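Local atomic coordinates of five-membered-cyclitol-phosphate synthase (Streptomyces citricolor, PDB entry 6K96), a protein that belongs to the myo-inositol-1-phosphate synthase family, binds nicotinamide-adenine-dinucleotide and assembles from four copies of its chain. Residues V192-L197 and A209-L214; E220-L225 and A256-H261. One frame throughout, in Å; residues are numbered along the deposited sequence.

Interaction 1 of 2, residues V192-L197 and A209-L214; sequences VVHRAL and ASSYQL
His194 reaches from the helix to the strand and uses both of its ring nitrogens there, ND1 on Gln213 and NE2 on Ser211. The torsion about CA-CB sets CG trans to the backbone N (chi1 -167°), which carries the imidazole straight across a gap where the segment axes are 10.3 Å apart. At one corner of the ring, the amide nitrogen NE2 of Gln213 donates to His194 ND1 at 2.8 Å; the donor lies almost in the imidazole plane, while the amide itself is turned 53° against the ring. The strand backbone puts Gln213 CB 3.4 Å from His194 ND1, and the extended chain carries NE2 to the same nitrogen, close to CB of His194. At the other corner, His194 NE2 donates to Ser211 OG at 2.6 Å, with the hydroxyl oxygen tilted somewhat out of the ring plane and the bond bent to 137°. The two bonds hold the ring's rotation and are consistent with ND1 accepting and NE2 carrying the proton. Ser211 and Gln213, two apart on the strand, project from the same side and so present a short and a long polar arm to one ring. Both have further partners that fit these roles, Ser211 OG on the carbonyl O of Asn271 and Gln213 OE1 on Lys236 NZ, so this buried polar group is well satisfied. Segment 192-197, on helix 190-203, runs nearly antiparallel to segment 209-214, on strand 207-217; strand 265-275 pairs antiparallel with strand 207-217, Leu197 packs on its Ile272, and Val193 and Leu197 pack on a third subunit.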
ATOM      1  N   VAL B 192      -5.452   5.975  16.945  1.00 32.33           N
ATOM      2  CA  VAL B 192      -6.791   5.344  17.041  1.00 32.19           C
ATOM      3  C   VAL B 192      -6.930   4.334  15.897  1.00 29.77           C
ATOM      4  O   VAL B 192      -7.457   3.267  16.165  1.00 29.78           O
ATOM      5  CB  VAL B 192      -7.929   6.378  17.068  1.00 34.74           C
ATOM      6  CG1 VAL B 192      -8.112   7.105  15.720  1.00 35.79           C
ATOM      7  CG2 VAL B 192      -9.225   5.697  17.476  1.00 35.85           C
ATOM      8  N   VAL B 193      -6.412   4.595  14.705  1.00 27.66           N
ATOM      9  CA  VAL B 193      -6.445   3.572  13.619  1.00 27.28           C
ATOM     10  C   VAL B 193      -5.590   2.384  14.022  1.00 26.78           C
ATOM     11  O   VAL B 193      -6.047   1.283  13.913  1.00 26.54           O
ATOM     12  CB  VAL B 193      -5.986   4.052  12.234  1.00 27.19           C
ATOM     13  CG1 VAL B 193      -6.061   2.910  11.236  1.00 27.43           C
ATOM     14  CG2 VAL B 193      -6.767   5.242  11.745  1.00 27.35           C
ATOM     15  N   HIS B 194      -4.344   2.597  14.425  1.00 26.93           N
ATOM     16  CA  HIS B 194      -3.450   1.457  14.765  1.00 27.00           C
ATOM     17  C   HIS B 194      -4.113   0.603  15.853  1.00 27.66           C
ATOM     18  O   HIS B 194      -4.156  -0.639  15.741  1.00 27.06           O
ATOM     19  CB  HIS B 194      -2.081   1.976  15.189  1.00 26.63           C
ATOM     20  CG  HIS B 194      -1.036   0.924  15.248  1.00 26.53           C
ATOM     21  ND1 HIS B 194       0.281   1.249  15.326  1.00 26.57           N
ATOM     22  CD2 HIS B 194      -1.094  -0.415  15.153  1.00 26.68           C
ATOM     23  CE1 HIS B 194       0.996   0.143  15.292  1.00 26.73           C
ATOM     24  NE2 HIS B 194       0.184  -0.883  15.186  1.00 26.94           N
ATOM     25  N   ARG B 195      -4.643   1.286  16.860  1.00 28.99           N
ATOM     26  CA  ARG B 195      -5.190   0.688  18.100  1.00 31.12           C
ATOM     27  C   ARG B 195      -6.432  -0.135  17.743  1.00 29.62           C
ATOM     28  O   ARG B 195      -6.586  -1.187  18.318  1.00 28.76           O
ATOM     29  CB  ARG B 195      -5.397   1.849  19.098  1.00 34.32           C
ATOM     30  CG  ARG B 195      -6.141   1.516  20.379  1.00 38.27           C
ATOM     31  CD  ARG B 195      -6.538   2.789  21.147  1.00 42.29           C
ATOM     32  NE  ARG B 195      -7.194   2.371  22.389  1.00 46.56           N
ATOM     33  CZ  ARG B 195      -6.737   2.562  23.639  1.00 51.24           C
ATOM     34  NH1 ARG B 195      -5.632   3.255  23.870  1.00 51.87           N
ATOM     35  NH2 ARG B 195      -7.417   2.078  24.671  1.00 53.04           N
ATOM     36  N   ALA B 196      -7.298   0.389  16.866  1.00 28.82           N
ATOM     37  CA  ALA B 196      -8.545  -0.269  16.447  1.00 28.97           C
ATOM     38  C   ALA B 196      -8.186  -1.595  15.769  1.00 28.74           C
ATOM     39  O   ALA B 196      -8.882  -2.609  16.041  1.00 29.72           O
ATOM     40  CB  ALA B 196      -9.341   0.620  15.516  1.00 29.42           C
ATOM     41  N   LEU B 197      -7.164  -1.596  14.918  1.00 27.45           N
ATOM     42  CA  LEU B 197      -6.783  -2.792  14.139  1.00 27.41           C
ATOM     43  C   LEU B 197      -6.198  -3.806  15.091  1.00 27.79           C
ATOM     44  O   LEU B 197      -6.487  -5.000  14.923  1.00 28.63           O
ATOM     45  CB  LEU B 197      -5.827  -2.440  12.990  1.00 26.87           C
ATOM     46  CG  LEU B 197      -6.513  -1.701  11.838  1.00 26.73           C
ATOM     47  CD1 LEU B 197      -5.551  -1.181  10.783  1.00 26.54           C
ATOM     48  CD2 LEU B 197      -7.574  -2.574  11.211  1.00 26.93           C
ATOM     49  N   ALA B 209       2.493 -11.154  16.070  1.00 27.89           N
ATOM     50  CA  ALA B 209       3.937 -11.376  15.881  1.00 28.05           C
ATOM     51  C   ALA B 209       4.633 -10.024  16.025  1.00 27.69           C
ATOM     52  O   ALA B 209       5.689 -10.000  16.662  1.00 28.43           O
ATOM     53  CB  ALA B 209       4.261 -11.977  14.536  1.00 28.06           C
ATOM     54  N   SER B 210       4.100  -8.955  15.438  1.00 26.79           N
ATOM     55  CA  SER B 210       4.877  -7.711  15.277  1.00 26.39           C
ATOM     56  C   SER B 210       4.032  -6.649  14.631  1.00 25.91           C
ATOM     57  O   SER B 210       3.057  -7.030  13.892  1.00 26.13           O
ATOM     58  CB  SER B 210       6.137  -7.917  14.480  1.00 26.55           C
ATOM     59  OG  SER B 210       5.922  -7.887  13.090  1.00 26.28           O
ATOM     60  N   SER B 211       4.370  -5.389  14.907  1.00 25.28           N
ATOM     61  CA  SER B 211       3.699  -4.223  14.271  1.00 24.70           C
ATOM     62  C   SER B 211       4.652  -3.027  14.292  1.00 24.36           C
ATOM     63  O   SER B 211       5.518  -3.042  15.070  1.00 24.68           O
ATOM     64  CB  SER B 211       2.303  -3.955  14.846  1.00 24.35           C
ATOM     65  OG  SER B 211       1.673  -2.831  14.231  1.00 23.90           O
ATOM     66  N   TYR B 212       4.563  -2.132  13.333  1.00 24.12           N
ATOM     67  CA  TYR B 212       5.195  -0.800  13.377  1.00 24.21           C
ATOM     68  C   TYR B 212       4.201   0.219  12.859  1.00 24.60           C
ATOM     69  O   TYR B 212       3.297  -0.092  12.061  1.00 24.66           O
ATOM     70  CB  TYR B 212       6.557  -0.720  12.662  1.00 23.93           C
ATOM     71  CG  TYR B 212       6.625  -1.187  11.232  1.00 23.53           C
ATOM     72  CD1 TYR B 212       6.278  -0.328  10.213  1.00 23.22           C
ATOM     73  CD2 TYR B 212       7.035  -2.472  10.895  1.00 23.54           C
ATOM     74  CE1 TYR B 212       6.293  -0.728   8.879  1.00 23.14           C
ATOM     75  CE2 TYR B 212       7.051  -2.892   9.576  1.00 23.60           C
ATOM     76  CZ  TYR B 212       6.685  -2.015   8.561  1.00 23.35           C
ATOM     77  OH  TYR B 212       6.679  -2.378   7.249  1.00 23.49           O
ATOM     78  N   GLN B 213       4.416   1.425  13.340  1.00 25.52           N
ATOM     79  CA  GLN B 213       3.716   2.666  12.964  1.00 26.24           C
ATOM     80  C   GLN B 213       4.826   3.674  12.691  1.00 26.73           C
ATOM     81  O   GLN B 213       5.664   3.802  13.561  1.00 26.97           O
ATOM     82  CB  GLN B 213       2.846   3.076  14.146  1.00 26.54           C
ATOM     83  CG  GLN B 213       2.386   4.525  14.113  1.00 26.80           C
ATOM     84  CD  GLN B 213       1.466   4.924  15.246  1.00 27.36           C
ATOM     85  OE1 GLN B 213       1.261   6.120  15.461  1.00 28.30           O
ATOM     86  NE2 GLN B 213       0.880   3.945  15.942  1.00 27.26           N
ATOM     87  N   LEU B 214       4.853   4.318  11.528  1.00 27.49           N
ATOM     88  CA  LEU B 214       5.720   5.499  11.337  1.00 28.44           C
ATOM     89  C   LEU B 214       4.923   6.627  10.727  1.00 28.06           C
ATOM     90  O   LEU B 214       4.026   6.295   9.996  1.00 29.22           O
ATOM     91  CB  LEU B 214       6.964   5.140  10.528  1.00 29.68           C
ATOM     92  CG  LEU B 214       6.778   4.294   9.273  1.00 30.13           C
ATOM     93  CD1 LEU B 214       7.072   5.153   8.056  1.00 30.25           C
ATOM     94  CD2 LEU B 214       7.786   3.139   9.334  1.00 30.76           C
TER

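Interaction 2 of 2, residues E220-L225 and A256-H261. With NAD (nicotinamide-adenine-dinucleotide), chain G.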
ATOM      1  N   GLU B 220       5.760  23.157  11.103  1.00 32.14           N
ATOM      2  CA  GLU B 220       6.485  23.612  12.300  1.00 33.51           C
ATOM      3  C   GLU B 220       6.122  22.656  13.441  1.00 33.29           C
ATOM      4  O   GLU B 220       7.072  22.287  14.177  1.00 35.07           O
ATOM      5  CB  GLU B 220       6.215  25.096  12.536  1.00 35.74           C
ATOM      6  CG  GLU B 220       7.482  25.919  12.794  1.00 38.73           C
ATOM      7  CD  GLU B 220       8.672  25.775  11.836  1.00 41.54           C
ATOM      8  OE1 GLU B 220       8.450  25.732  10.595  1.00 41.91           O
ATOM      9  OE2 GLU B 220       9.851  25.713  12.352  1.00 44.50           O
ATOM     10  N   ASP B 221       4.875  22.189  13.580  1.00 32.62           N
ATOM     11  CA  ASP B 221       4.519  21.296  14.722  1.00 32.54           C
ATOM     12  C   ASP B 221       5.448  20.080  14.649  1.00 32.68           C
ATOM     13  O   ASP B 221       6.155  19.761  15.675  1.00 33.80           O
ATOM     14  CB  ASP B 221       3.032  20.918  14.823  1.00 32.45           C
ATOM     15  CG  ASP B 221       2.633  19.978  15.969  1.00 32.99           C
ATOM     16  OD1 ASP B 221       3.066  20.253  17.106  1.00 36.41           O
ATOM     17  OD2 ASP B 221       1.905  18.943  15.754  1.00 32.72           O
ATOM     18  N   PHE B 222       5.509  19.448  13.490  1.00 31.35           N
ATOM     19  CA  PHE B 222       6.248  18.178  13.336  1.00 31.40           C
ATOM     20  C   PHE B 222       7.753  18.420  13.562  1.00 32.85           C
ATOM     21  O   PHE B 222       8.392  17.582  14.209  1.00 32.21           O
ATOM     22  CB  PHE B 222       5.885  17.572  11.981  1.00 30.22           C
ATOM     23  CG  PHE B 222       6.416  16.194  11.739  1.00 28.68           C
ATOM     24  CD1 PHE B 222       7.682  16.030  11.241  1.00 28.92           C
ATOM     25  CD2 PHE B 222       5.669  15.089  12.032  1.00 28.15           C
ATOM     26  CE1 PHE B 222       8.221  14.766  11.047  1.00 28.67           C
ATOM     27  CE2 PHE B 222       6.180  13.826  11.791  1.00 28.29           C
ATOM     28  CZ  PHE B 222       7.466  13.671  11.342  1.00 28.37           C
ATOM     29  N   ARG B 223       8.282  19.496  12.993  1.00 35.44           N
ATOM     30  CA  ARG B 223       9.670  20.008  13.172  1.00 38.93           C
ATOM     31  C   ARG B 223       9.987  20.237  14.678  1.00 39.49           C
ATOM     32  O   ARG B 223      11.061  19.798  15.144  1.00 38.40           O
ATOM     33  CB  ARG B 223       9.855  21.290  12.352  1.00 41.62           C
ATOM     34  CG  ARG B 223      11.194  21.351  11.626  1.00 45.30           C
ATOM     35  CD  ARG B 223      11.824  22.713  11.344  1.00 47.86           C
ATOM     36  NE  ARG B 223      11.977  22.791   9.891  1.00 51.00           N
ATOM     37  CZ  ARG B 223      12.853  22.081   9.152  1.00 55.56           C
ATOM     38  NH1 ARG B 223      13.703  21.240   9.721  1.00 57.92           N
ATOM     39  NH2 ARG B 223      12.903  22.223   7.836  1.00 56.54           N
ATOM     40  N   ASN B 224       9.067  20.850  15.432  1.00 39.30           N
ATOM     41  CA  ASN B 224       9.179  21.012  16.906  1.00 39.27           C
ATOM     42  C   ASN B 224       9.237  19.632  17.577  1.00 40.20           C
ATOM     43  O   ASN B 224      10.209  19.368  18.318  1.00 39.39           O
ATOM     44  CB  ASN B 224       8.032  21.833  17.510  1.00 38.82           C
ATOM     45  CG  ASN B 224       8.174  22.016  19.010  1.00 39.22           C
ATOM     46  OD1 ASN B 224       9.209  22.527  19.487  1.00 39.12           O
ATOM     47  ND2 ASN B 224       7.133  21.655  19.758  1.00 38.29           N
ATOM     48  N   LEU B 225       8.244  18.758  17.373  1.00 42.11           N
ATOM     49  CA  LEU B 225       8.208  17.471  18.129  1.00 42.86           C
ATOM     50  C   LEU B 225       9.572  16.750  18.011  1.00 44.86           C
ATOM     51  O   LEU B 225      10.109  16.350  19.079  1.00 45.44           O
ATOM     52  CB  LEU B 225       7.045  16.606  17.647  1.00 42.04           C
ATOM     53  CG  LEU B 225       5.643  16.863  18.237  1.00 42.14           C
ATOM     54  CD1 LEU B 225       5.611  17.901  19.366  1.00 41.85           C
ATOM     55  CD2 LEU B 225       4.657  17.246  17.140  1.00 40.87           C
ATOM     56  N   ALA B 256       9.413   9.541  11.882  1.00 39.61           N
ATOM     57  CA  ALA B 256      10.253   8.805  10.900  1.00 38.45           C
ATOM     58  C   ALA B 256      11.072   9.800  10.080  1.00 37.97           C
ATOM     59  O   ALA B 256      12.145   9.417   9.548  1.00 39.43           O
ATOM     60  CB  ALA B 256       9.473   7.906   9.991  1.00 37.83           C
ATOM     61  N   GLY B 257      10.618  11.049   9.964  1.00 35.96           N
ATOM     62  CA  GLY B 257      11.282  11.956   9.012  1.00 34.00           C
ATOM     63  C   GLY B 257      10.404  13.090   8.571  1.00 31.79           C
ATOM     64  O   GLY B 257       9.151  12.955   8.539  1.00 32.22           O
ATOM     65  N   TYR B 258      11.072  14.182   8.273  1.00 30.17           N
ATOM     66  CA  TYR B 258      10.469  15.487   7.973  1.00 29.20           C
ATOM     67  C   TYR B 258      10.586  15.667   6.459  1.00 29.15           C
ATOM     68  O   TYR B 258      11.722  15.711   5.929  1.00 29.21           O
ATOM     69  CB  TYR B 258      11.151  16.601   8.749  1.00 28.74           C
ATOM     70  CG  TYR B 258      10.715  17.966   8.324  1.00 28.71           C
ATOM     71  CD1 TYR B 258       9.585  18.545   8.856  1.00 28.32           C
ATOM     72  CD2 TYR B 258      11.427  18.681   7.382  1.00 29.37           C
ATOM     73  CE1 TYR B 258       9.209  19.832   8.511  1.00 28.37           C
ATOM     74  CE2 TYR B 258      11.035  19.944   6.976  1.00 29.22           C
ATOM     75  CZ  TYR B 258       9.907  20.514   7.523  1.00 28.78           C
ATOM     76  OH  TYR B 258       9.521  21.763   7.121  1.00 28.83           O
ATOM     77  N   VAL B 259       9.437  15.737   5.768  1.00 28.49           N
ATOM     78  CA  VAL B 259       9.413  15.843   4.280  1.00 28.01           C
ATOM     79  C   VAL B 259       8.771  17.169   3.927  1.00 27.56           C
ATOM     80  O   VAL B 259       7.588  17.368   4.194  1.00 26.89           O
ATOM     81  CB  VAL B 259       8.733  14.627   3.660  1.00 28.08           C
ATOM     82  CG1 VAL B 259       8.537  14.733   2.142  1.00 28.13           C
ATOM     83  CG2 VAL B 259       9.548  13.400   4.052  1.00 28.23           C
ATOM     84  N   ALA B 260       9.591  18.050   3.381  1.00 27.79           N
ATOM     85  CA  ALA B 260       9.310  19.488   3.299  1.00 28.05           C
ATOM     86  C   ALA B 260       8.052  19.672   2.450  1.00 27.81           C
ATOM     87  O   ALA B 260       7.188  20.434   2.917  1.00 27.33           O
ATOM     88  CB  ALA B 260      10.527  20.218   2.765  1.00 28.72           C
ATOM     89  N   HIS B 261       7.960  18.948   1.317  1.00 27.90           N
ATOM     90  CA  HIS B 261       6.850  19.071   0.319  1.00 28.02           C
ATOM     91  C   HIS B 261       5.538  18.461   0.845  1.00 27.84           C
ATOM     92  O   HIS B 261       4.576  18.598   0.147  1.00 28.09           O
ATOM     93  CB  HIS B 261       7.247  18.455  -1.039  1.00 28.17           C
ATOM     94  CG  HIS B 261       7.261  16.957  -1.059  1.00 27.61           C
ATOM     95  ND1 HIS B 261       8.430  16.232  -1.110  1.00 27.71           N
ATOM     96  CD2 HIS B 261       6.256  16.046  -1.029  1.00 27.06           C
ATOM     97  CE1 HIS B 261       8.145  14.941  -1.080  1.00 27.33           C
ATOM     98  NE2 HIS B 261       6.821  14.800  -0.999  1.00 26.80           N
TER
HETATM   99  PA  NAD G 400       2.266  25.946  14.747  1.00 29.78           P
HETATM  100  O1A NAD G 400       3.711  25.671  14.915  1.00 29.76           O
HETATM  101  O2A NAD G 400       1.782  26.028  13.326  1.00 30.34           O
HETATM  102  O5B NAD G 400       1.723  27.169  15.582  1.00 30.93           O
HETATM  103  C5B NAD G 400       2.607  27.626  16.631  1.00 33.59           C
HETATM  104  C4B NAD G 400       2.519  29.126  16.727  1.00 35.21           C
HETATM  105  O4B NAD G 400       2.909  29.632  18.048  1.00 36.59           O
HETATM  106  C3B NAD G 400       3.437  29.844  15.732  1.00 36.05           C
HETATM  107  O3B NAD G 400       2.714  30.921  15.150  1.00 36.05           O
HETATM  108  C2B NAD G 400       4.538  30.379  16.643  1.00 37.11           C
HETATM  109  O2B NAD G 400       5.171  31.370  15.887  1.00 37.92           O
HETATM  110  C1B NAD G 400       3.667  30.812  17.827  1.00 37.63           C
HETATM  111  N9A NAD G 400       4.332  31.147  19.070  1.00 39.08           N
HETATM  112  C8A NAD G 400       5.526  30.604  19.479  1.00 40.23           C
HETATM  113  N7A NAD G 400       5.880  30.987  20.685  1.00 41.35           N
HETATM  114  C5A NAD G 400       4.844  31.808  21.116  1.00 40.54           C
HETATM  115  C6A NAD G 400       4.647  32.509  22.323  1.00 41.38           C
HETATM  116  N6A NAD G 400       5.504  32.453  23.336  1.00 40.98           N
HETATM  117  N1A NAD G 400       3.489  33.210  22.467  1.00 42.21           N
HETATM  118  C2A NAD G 400       2.643  33.239  21.420  1.00 41.28           C
HETATM  119  N3A NAD G 400       2.740  32.633  20.239  1.00 40.11           N
HETATM  120  C4A NAD G 400       3.872  31.910  20.137  1.00 40.05           C
HETATM  121  O3  NAD G 400       1.481  24.771  15.469  1.00 28.66           O
HETATM  122  PN  NAD G 400       0.063  24.108  15.098  1.00 27.10           P
HETATM  123  O1N NAD G 400      -0.931  25.201  15.001  1.00 27.10           O
HETATM  124  O2N NAD G 400       0.394  23.173  13.976  1.00 27.21           O
HETATM  125  O5D NAD G 400      -0.226  23.273  16.448  1.00 27.40           O
HETATM  126  C5D NAD G 400      -0.342  24.040  17.716  1.00 27.59           C
HETATM  127  C4D NAD G 400      -0.253  23.097  18.879  1.00 27.48           C
HETATM  128  O4D NAD G 400      -1.358  22.164  18.894  1.00 26.98           O
HETATM  129  C3D NAD G 400       1.030  22.253  18.867  1.00 27.60           C
HETATM  130  O3D NAD G 400       1.455  22.115  20.206  1.00 28.24           O
HETATM  131  C2D NAD G 400       0.527  20.879  18.434  1.00 27.35           C
HETATM  132  O2D NAD G 400       1.245  19.759  18.916  1.00 27.16           O
HETATM  133  C1D NAD G 400      -0.843  20.843  19.110  1.00 27.20           C
HETATM  134  N1N NAD G 400      -1.675  19.759  18.505  1.00 26.92           N
HETATM  135  C2N NAD G 400      -1.801  19.690  17.076  1.00 26.96           C
HETATM  136  C3N NAD G 400      -2.397  18.606  16.454  1.00 26.33           C
HETATM  137  C7N NAD G 400      -2.527  18.628  14.942  1.00 26.37           C
HETATM  138  O7N NAD G 400      -2.224  19.639  14.321  1.00 26.14           O
HETATM  139  N7N NAD G 400      -2.961  17.528  14.333  1.00 26.09           N
HETATM  140  C4N NAD G 400      -2.837  17.563  17.267  1.00 26.22           C
HETATM  141  C5N NAD G 400      -2.870  17.719  18.647  1.00 26.46           C
HETATM  142  C6N NAD G 400      -2.212  18.776  19.247  1.00 26.73           C
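Arg223 lays its guanidinium over one face of the Tyr258 ring, off-centre and with the two planes 42° apart. Its CZ lies 4.0 Å from the ring centroid, a cation-pi contact 30° off the normal. The nearest approach is at the rim, where NH2 of Arg223 comes to 3.1 Å from CE2 of Tyr258. A bend at chi3 (-121°) turns the end of the long arginine chain back over the ring, while its CG passes above the same face. Arginine suits this exposed margin, since its aliphatic part can pack on the aromatic carbons and its charge can lie over the pi cloud. Phe222, the preceding residue of the helix, approaches the same tyrosine differently: its CD1 meets CD1 of Tyr258 at 4.0 Å, near the plane of the tyrosine ring and at its edge. Thus consecutive residues address a face and an edge of one ring. The buried phenylalanine goes on to the backbone, its CE1 lying 3.2 Å from the carbonyl O of Gly257, which sits obliquely to the ring, where a weakly polarised aromatic C-H can face a carbonyl. Gly257 adopts backbone angles that would jam a CB against the preceding carbonyl, which by itself calls for glycine at this position. Elsewhere on the helix, Asp221 takes a hydrogen bond on OD1 from the nicotinamide ribose hydroxyl O2D of NAD, at 2.6 Å. CB of Glu220 approaches the phosphate oxygen O1A of NAD at 3.5 Å. Glu220 and Asp221 belong to the NAD pocket; the short helix 220-225 joins that site, through Asp221, to the end of strand 255-258, through Phe222 and Arg223.

In the fold
Interactions 1 and 2 come in series along the chain, within the myo-inositol-1-phosphate synthase family region, and their centres are about 21 Å apart. Strand 207-217, which carries half of interaction 1, is followed directly by helix 220-225 of interaction 2, and it pairs in parallel with strand 255-258 in the mixed sheet. Segments 209-214 and 256-261 pack together there, CB of Leu214 lying 3.8 Å from CB of Ala256. Interaction 1 ties a helix onto the sheet, whereas interaction 2 joins the sheet to the NAD pocket. Both also touch a second subunit, so the sheet region that borders the cofactor pocket also lies against that subunit.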